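Local coordinates for Lin1944 protein (Listeria innocua, PDB 3D7L) that is of unknown function but is probably an oxidoreductase of the short-chain dehydrogenase/reductase type, at residues M4-I9 with V59-S64; S109-T114 with N153-N158. All blocks are in the same frame, centred on the assembly; numbering follows the deposited sequence.

Contacts 1 and 2 are two neighbouring-strand pairings within one parallel sheet, and together they illustrate how a Rossmann-type core is assembled. Contact 1 joins 4-9 to 59-64; contact 2 joins 109-114 to 153-158, and its centre lies about 13 Å from that of contact 1. The seam between them is made by 59-64 and 109-114, themselves adjacent strands. Ser64 N probably donates to Thr111 O at 2.8 Å. A second probable hydrogen bond, 2.7 Å long, joins Thr113 OG1 to Ser64 O. Ile62 CD1 packs on Phe110 CE1 at 3.7 Å. Along the chain the contacts follow in series. In relatives the cofactor lies across the C-terminal ends of such strands.

Contact 1: residues M4-I9 with V59-S64; sequences MKILLI and VDAIVS
The carboxylate of Asp60 is the flat group of this contact, and its OD1 meets the backbone of Lys5: it accepts from Lys5 N at 2.8 Å through the lone pair turned away from OD2, while OD2 is taken by Asn105. A second planar group, the carbonyl of Lys5, faces the same corner and accepts twice. Its oxygen receives Ala61 N in the carbonyl plane and Asp60 N tilted 18° from it, so the corner at Asp60 is held by two backbone bonds and one from its side chain. The chain of selenomethionine Met4, bent at chi2, passes slantwise across Asp60, with Met4 CG 4.0 Å from Asp60 CB.

Beyond this corner the strands run parallel, and the bonds alternate evenly: Leu7 N to Ala61 O, Val63 N to Leu7 O and Ile9 N to Val63 O. On the face of Ile6, Ala61, Leu8 and Val63, Val63 spreads its methyls between two neighbours. With CG1 anti to the backbone N (chi1 -179°), that branch meets Leu8 CD1 at 3.7 Å, whereas CG2 reaches Ile6 CG2 at 3.6 Å; helix 179-191 covers this side through Phe186 and Val190. On the opposite face Ile9 and Ile62 run abreast with their tips in the same direction, CD1 of Ile9 3.9 Å from CG2 of Ile62. Helix 46-56 closes over Leu7 and Ile62 there, and the hydroxyl of Ser64 on the same face bonds to Gln93.

This pairing links the first and fourth strands in chain order, next to each other in the sheet, as expected of a Rossmann fold. Its chemistry divides accordingly: hydrocarbon dominates both faces, except at Ser64, while at the corner a side-chain oxygen takes the N-H of Lys5 and Lys5 O accepts two N-H groups, satisfying polar main-chain atoms where the regular pattern has not yet set in.

Contact 2: residues S109-T114 with N153-N158; sequences SFTLTT and NTVSPN
Thr114 reaches across to Thr154, Val155 and Ser156 from the C-terminal end of strand 109-113. Its CB sits 4.0 Å from Val155 O, the oxygen that also accepts Thr114 N at 2.8 Å in an almost straight bond (175°). From CB the methyl CG2 goes to Thr154, meeting that residue's CB at 4.0 Å, with the two side chains crossing at about a right angle. The other branch, OG1, stands between the backbone N and the carbonyl carbon (chi1 52°), which brings it close to Ser156 CB. Val155 O, 3.2 Å from Thr114 OG1, is a possible acceptor for its proton, though this is not settled, because a water also lies 2.8 Å from Thr114 OG1. That water is 2.6 Å from Thr154 OG1 as well and bridges the two hydroxyls. The Ser156 hydroxyl is hydrogen-bonded to that of Tyr202.

The pairing closes a beta-alpha-beta unit in which helix 126-142 connects the parallel strands 108-113 and 151-157, a unit of the Rossmann-type sheet found throughout the SDR family; Val135 and Ala139 of the helix pack onto the face bearing Leu112 and Thr154. There Leu112 CB touches Thr154 CG2 at 3.9 Å.

Thr111, Thr113, Asn153 and Val155 occupy the other face, where Thr111 CG2 and Val155 CG2 meet at 3.8 Å. Helix 179-191 covers this side, its Ser189 bonding to the Thr111 hydroxyl, and the Asn153 amide is held by Glu197 and Ser189. Backbone bonds from Asn153 N to Phe110 O, Leu112 N to Asn153 O and Val155 N to Leu112 O complete the ladder.

Contact 1: residues M4-I9 with V59-S64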
HETATM    1  N   MSE D   4      10.368  18.985  24.117  1.00 39.50           N
HETATM    2  CA  MSE D   4       9.904  17.900  23.252  1.00 38.66           C
HETATM    3  C   MSE D   4      10.248  16.480  23.747  1.00 36.75           C
HETATM    4  O   MSE D   4      11.372  16.199  24.167  1.00 36.09           O
HETATM    5  CB  MSE D   4      10.503  18.104  21.860  1.00 39.95           C
HETATM    6  CG  MSE D   4       9.647  17.615  20.746  1.00 43.87           C
HETATM    7 SE   MSE D   4       8.471  19.060  20.180  0.60 51.37          SE
HETATM    8  CE  MSE D   4       7.939  18.230  18.514  1.00 45.18           C
ATOM      9  N   LYS D   5       9.266  15.585  23.657  1.00 34.66           N
ATOM     10  CA  LYS D   5       9.453  14.172  23.958  1.00 32.35           C
ATOM     11  C   LYS D   5       9.109  13.351  22.707  1.00 31.10           C
ATOM     12  O   LYS D   5       8.034  13.508  22.148  1.00 30.53           O
ATOM     13  CB  LYS D   5       8.555  13.773  25.121  1.00 32.14           C
ATOM     14  CG  LYS D   5       8.972  12.507  25.829  1.00 32.89           C
ATOM     15  CD  LYS D   5       8.315  12.411  27.213  1.00 33.60           C
ATOM     16  CE  LYS D   5       8.474  10.998  27.809  1.00 35.25           C
ATOM     17  NZ  LYS D   5       7.958  10.890  29.218  1.00 35.43           N
ATOM     18  N   ILE D   6      10.020  12.472  22.294  1.00 29.54           N
ATOM     19  CA  ILE D   6       9.864  11.692  21.059  1.00 28.79           C
ATOM     20  C   ILE D   6      10.028  10.187  21.295  1.00 28.19           C
ATOM     21  O   ILE D   6      11.017   9.736  21.897  1.00 28.55           O
ATOM     22  CB  ILE D   6      10.876  12.151  19.975  1.00 28.16           C
ATOM     23  CG1 ILE D   6      10.704  13.645  19.660  1.00 27.97           C
ATOM     24  CG2 ILE D   6      10.731  11.317  18.709  1.00 28.94           C
ATOM     25  CD1 ILE D   6      11.837  14.233  18.847  1.00 27.47           C
ATOM     26  N   LEU D   7       9.062   9.413  20.818  1.00 27.95           N
ATOM     27  CA  LEU D   7       9.188   7.957  20.828  1.00 27.47           C
ATOM     28  C   LEU D   7       9.745   7.524  19.479  1.00 27.35           C
ATOM     29  O   LEU D   7       9.123   7.744  18.424  1.00 27.51           O
ATOM     30  CB  LEU D   7       7.842   7.278  21.097  1.00 27.31           C
ATOM     31  CG  LEU D   7       7.830   5.745  21.046  1.00 27.79           C
ATOM     32  CD1 LEU D   7       8.667   5.116  22.166  1.00 26.55           C
ATOM     33  CD2 LEU D   7       6.377   5.201  21.077  1.00 27.74           C
ATOM     34  N   LEU D   8      10.934   6.939  19.512  1.00 26.83           N
ATOM     35  CA  LEU D   8      11.604   6.521  18.298  1.00 26.82           C
ATOM     36  C   LEU D   8      11.620   5.004  18.232  1.00 27.09           C
ATOM     37  O   LEU D   8      12.346   4.346  19.003  1.00 27.99           O
ATOM     38  CB  LEU D   8      13.027   7.098  18.245  1.00 26.34           C
ATOM     39  CG  LEU D   8      13.983   6.641  17.128  1.00 26.89           C
ATOM     40  CD1 LEU D   8      13.392   6.781  15.725  1.00 25.56           C
ATOM     41  CD2 LEU D   8      15.303   7.396  17.235  1.00 26.27           C
ATOM     42  N   ILE D   9      10.808   4.454  17.328  1.00 27.29           N
ATOM     43  CA  ILE D   9      10.720   2.996  17.140  1.00 28.08           C
ATOM     44  C   ILE D   9      11.670   2.616  16.025  1.00 28.33           C
ATOM     45  O   ILE D   9      11.585   3.173  14.931  1.00 28.01           O
ATOM     46  CB  ILE D   9       9.258   2.526  16.824  1.00 28.56           C
ATOM     47  CG1 ILE D   9       8.331   2.927  17.975  1.00 30.30           C
ATOM     48  CG2 ILE D   9       9.174   0.987  16.670  1.00 27.89           C
ATOM     49  CD1 ILE D   9       7.101   3.694  17.563  1.00 31.31           C
ATOM     50  N   VAL D  59       3.416  11.588  24.464  1.00 29.54           N
ATOM     51  CA  VAL D  59       4.575  12.177  23.769  1.00 28.76           C
ATOM     52  C   VAL D  59       4.196  13.246  22.734  1.00 28.67           C
ATOM     53  O   VAL D  59       3.014  13.468  22.433  1.00 28.36           O
ATOM     54  CB  VAL D  59       5.515  11.091  23.144  1.00 29.21           C
ATOM     55  CG1 VAL D  59       6.128  10.254  24.244  1.00 28.13           C
ATOM     56  CG2 VAL D  59       4.771  10.218  22.142  1.00 25.78           C
ATOM     57  N   ASP D  60       5.214  13.933  22.222  1.00 28.49           N
ATOM     58  CA  ASP D  60       5.015  14.971  21.222  1.00 27.85           C
ATOM     59  C   ASP D  60       5.183  14.427  19.814  1.00 27.10           C
ATOM     60  O   ASP D  60       4.603  14.962  18.873  1.00 27.29           O
ATOM     61  CB  ASP D  60       5.991  16.115  21.448  1.00 27.91           C
ATOM     62  CG  ASP D  60       5.790  16.762  22.781  1.00 29.77           C
ATOM     63  OD1 ASP D  60       6.664  16.600  23.656  1.00 31.92           O
ATOM     64  OD2 ASP D  60       4.722  17.380  22.975  1.00 31.40           O
ATOM     65  N   ALA D  61       5.963  13.367  19.664  1.00 26.35           N
ATOM     66  CA  ALA D  61       6.200  12.788  18.325  1.00 25.42           C
ATOM     67  C   ALA D  61       6.399  11.301  18.423  1.00 25.32           C
ATOM     68  O   ALA D  61       7.020  10.816  19.366  1.00 26.37           O
ATOM     69  CB  ALA D  61       7.409  13.419  17.653  1.00 24.14           C
ATOM     70  N   ILE D  62       5.888  10.589  17.426  1.00 25.57           N
ATOM     71  CA  ILE D  62       6.094   9.161  17.285  1.00 25.15           C
ATOM     72  C   ILE D  62       6.702   8.989  15.893  1.00 25.74           C
ATOM     73  O   ILE D  62       6.132   9.431  14.880  1.00 25.78           O
ATOM     74  CB  ILE D  62       4.773   8.359  17.413  1.00 25.60           C
ATOM     75  CG1 ILE D  62       4.189   8.486  18.834  1.00 24.67           C
ATOM     76  CG2 ILE D  62       4.996   6.879  17.012  1.00 24.09           C
ATOM     77  CD1 ILE D  62       2.774   7.951  18.964  1.00 24.04           C
ATOM     78  N   VAL D  63       7.878   8.369  15.888  1.00 25.99           N
ATOM     79  CA  VAL D  63       8.723   8.218  14.736  1.00 26.09           C
ATOM     80  C   VAL D  63       8.970   6.737  14.548  1.00 27.05           C
ATOM     81  O   VAL D  63       9.499   6.071  15.418  1.00 27.38           O
ATOM     82  CB  VAL D  63      10.087   8.875  14.929  1.00 26.13           C
ATOM     83  CG1 VAL D  63      10.927   8.706  13.680  1.00 25.38           C
ATOM     84  CG2 VAL D  63       9.954  10.360  15.301  1.00 26.46           C
ATOM     85  N   SER D  64       8.616   6.239  13.376  1.00 28.35           N
ATOM     86  CA  SER D  64       8.846   4.849  13.041  1.00 29.37           C
ATOM     87  C   SER D  64       9.934   4.796  11.990  1.00 29.22           C
ATOM     88  O   SER D  64       9.737   5.296  10.867  1.00 29.49           O
ATOM     89  CB  SER D  64       7.562   4.225  12.492  1.00 29.27           C
ATOM     90  OG  SER D  64       7.820   2.969  11.867  1.00 33.26           O
TER

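Contact 2: residues S109-T114 with N153-N158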
ATOM      1  N   SER D 109       3.044  14.859  16.153  1.00 26.52           N
ATOM      2  CA  SER D 109       3.168  14.312  14.789  1.00 26.68           C
ATOM      3  C   SER D 109       3.532  12.837  14.768  1.00 26.61           C
ATOM      4  O   SER D 109       4.138  12.348  15.719  1.00 26.35           O
ATOM      5  CB  SER D 109       4.239  15.076  13.999  1.00 26.28           C
ATOM      6  OG  SER D 109       5.534  14.778  14.494  1.00 26.95           O
ATOM      7  N   PHE D 110       3.164  12.151  13.668  1.00 26.86           N
ATOM      8  CA  PHE D 110       3.697  10.830  13.308  1.00 26.26           C
ATOM      9  C   PHE D 110       4.679  10.976  12.139  1.00 26.10           C
ATOM     10  O   PHE D 110       4.426  11.743  11.221  1.00 27.34           O
ATOM     11  CB  PHE D 110       2.581   9.888  12.828  1.00 26.37           C
ATOM     12  CG  PHE D 110       1.635   9.450  13.891  1.00 26.77           C
ATOM     13  CD1 PHE D 110       1.953   8.393  14.735  1.00 25.45           C
ATOM     14  CD2 PHE D 110       0.395  10.073  14.035  1.00 27.00           C
ATOM     15  CE1 PHE D 110       1.071   7.967  15.723  1.00 23.82           C
ATOM     16  CE2 PHE D 110      -0.500   9.638  15.034  1.00 26.23           C
ATOM     17  CZ  PHE D 110      -0.157   8.581  15.853  1.00 26.28           C
ATOM     18  N   THR D 111       5.783  10.229  12.155  1.00 25.40           N
ATOM     19  CA  THR D 111       6.633  10.119  10.961  1.00 24.87           C
ATOM     20  C   THR D 111       6.865   8.641  10.658  1.00 25.77           C
ATOM     21  O   THR D 111       7.322   7.903  11.526  1.00 26.83           O
ATOM     22  CB  THR D 111       7.962  10.820  11.114  1.00 23.89           C
ATOM     23  OG1 THR D 111       7.740  12.131  11.617  1.00 23.69           O
ATOM     24  CG2 THR D 111       8.708  10.893   9.793  1.00 22.96           C
ATOM     25  N   LEU D 112       6.551   8.220   9.429  1.00 26.64           N
ATOM     26  CA  LEU D 112       6.657   6.797   9.052  1.00 27.88           C
ATOM     27  C   LEU D 112       7.714   6.586   7.974  1.00 27.93           C
ATOM     28  O   LEU D 112       8.015   7.509   7.234  1.00 27.64           O
ATOM     29  CB  LEU D 112       5.296   6.293   8.572  1.00 26.58           C
ATOM     30  CG  LEU D 112       4.275   5.688   9.541  1.00 30.34           C
ATOM     31  CD1 LEU D 112       4.383   6.103  11.038  1.00 28.79           C
ATOM     32  CD2 LEU D 112       2.817   5.831   8.989  1.00 30.09           C
ATOM     33  N   THR D 113       8.281   5.387   7.857  1.00 28.52           N
ATOM     34  CA  THR D 113       9.343   5.198   6.844  1.00 29.09           C
ATOM     35  C   THR D 113       8.832   4.418   5.638  1.00 29.56           C
ATOM     36  O   THR D 113       8.154   3.420   5.804  1.00 28.86           O
ATOM     37  CB  THR D 113      10.609   4.504   7.418  1.00 29.65           C
ATOM     38  OG1 THR D 113      11.124   5.273   8.517  1.00 31.59           O
ATOM     39  CG2 THR D 113      11.694   4.369   6.349  1.00 28.90           C
ATOM     40  N   THR D 114       9.138   4.899   4.427  1.00 29.70           N
ATOM     41  CA  THR D 114       8.783   4.178   3.209  1.00 29.88           C
ATOM     42  C   THR D 114      10.089   3.728   2.493  1.00 30.01           C
ATOM     43  O   THR D 114      10.889   2.992   3.083  1.00 29.90           O
ATOM     44  CB  THR D 114       7.847   5.032   2.308  1.00 30.18           C
ATOM     45  OG1 THR D 114       8.437   6.316   2.110  1.00 31.44           O
ATOM     46  CG2 THR D 114       6.472   5.257   2.963  1.00 29.47           C
ATOM     47  N   ASN D 153       3.618  12.638   8.391  1.00 26.71           N
ATOM     48  CA  ASN D 153       4.381  12.623   7.138  1.00 27.10           C
ATOM     49  C   ASN D 153       5.122  11.297   6.962  1.00 25.92           C
ATOM     50  O   ASN D 153       5.220  10.522   7.899  1.00 26.20           O
ATOM     51  CB  ASN D 153       5.426  13.753   7.114  1.00 26.30           C
ATOM     52  CG  ASN D 153       4.816  15.127   7.287  1.00 28.53           C
ATOM     53  OD1 ASN D 153       4.037  15.577   6.444  1.00 28.41           O
ATOM     54  ND2 ASN D 153       5.193  15.820   8.370  1.00 29.28           N
ATOM     55  N   THR D 154       5.656  11.055   5.771  1.00 25.53           N
ATOM     56  CA  THR D 154       6.507   9.895   5.567  1.00 26.16           C
ATOM     57  C   THR D 154       7.867  10.339   5.037  1.00 25.99           C
ATOM     58  O   THR D 154       7.981  11.387   4.386  1.00 26.64           O
ATOM     59  CB  THR D 154       5.894   8.832   4.613  1.00 25.12           C
ATOM     60  OG1 THR D 154       5.548   9.428   3.367  1.00 28.27           O
ATOM     61  CG2 THR D 154       4.666   8.212   5.226  1.00 27.27           C
ATOM     62  N   VAL D 155       8.887   9.554   5.338  1.00 25.82           N
ATOM     63  CA  VAL D 155      10.223   9.775   4.801  1.00 27.06           C
ATOM     64  C   VAL D 155      10.562   8.567   3.921  1.00 27.19           C
ATOM     65  O   VAL D 155      10.394   7.419   4.345  1.00 28.19           O
ATOM     66  CB  VAL D 155      11.254  10.025   5.909  1.00 26.78           C
ATOM     67  CG1 VAL D 155      12.699  10.098   5.324  1.00 26.00           C
ATOM     68  CG2 VAL D 155      10.897  11.316   6.682  1.00 23.74           C
ATOM     69  N   SER D 156      10.978   8.838   2.689  1.00 27.22           N
ATOM     70  CA  SER D 156      11.274   7.771   1.711  1.00 28.02           C
ATOM     71  C   SER D 156      12.746   7.826   1.312  1.00 28.15           C
ATOM     72  O   SER D 156      13.166   8.674   0.520  1.00 27.35           O
ATOM     73  CB  SER D 156      10.391   7.873   0.484  1.00 27.86           C
ATOM     74  OG  SER D 156      10.644   6.769  -0.382  1.00 29.43           O
ATOM     75  N   PRO D 157      13.551   6.940   1.900  1.00 29.08           N
ATOM     76  CA  PRO D 157      14.965   6.981   1.570  1.00 29.20           C
ATOM     77  C   PRO D 157      15.349   6.121   0.380  1.00 29.20           C
ATOM     78  O   PRO D 157      14.702   5.105   0.080  1.00 28.81           O
ATOM     79  CB  PRO D 157      15.637   6.414   2.836  1.00 29.45           C
ATOM     80  CG  PRO D 157      14.490   5.915   3.730  1.00 29.75           C
ATOM     81  CD  PRO D 157      13.257   5.929   2.926  1.00 29.05           C
ATOM     82  N   ASN D 158      16.432   6.540  -0.265  1.00 28.86           N
ATOM     83  CA  ASN D 158      17.169   5.700  -1.200  1.00 29.35           C
ATOM     84  C   ASN D 158      17.988   4.717  -0.374  1.00 29.85           C
ATOM     85  O   ASN D 158      18.034   4.809   0.874  1.00 29.90           O
ATOM     86  CB  ASN D 158      18.090   6.597  -2.034  1.00 28.77           C
ATOM     87  CG  ASN D 158      18.516   5.975  -3.340  1.00 28.97           C
ATOM     88  OD1 ASN D 158      18.475   4.750  -3.511  1.00 28.10           O
ATOM     89  ND2 ASN D 158      18.923   6.831  -4.299  1.00 26.92           N
TER
HETATM   90  O   HOH W   1       6.499   8.123   1.291  1.00 19.28           O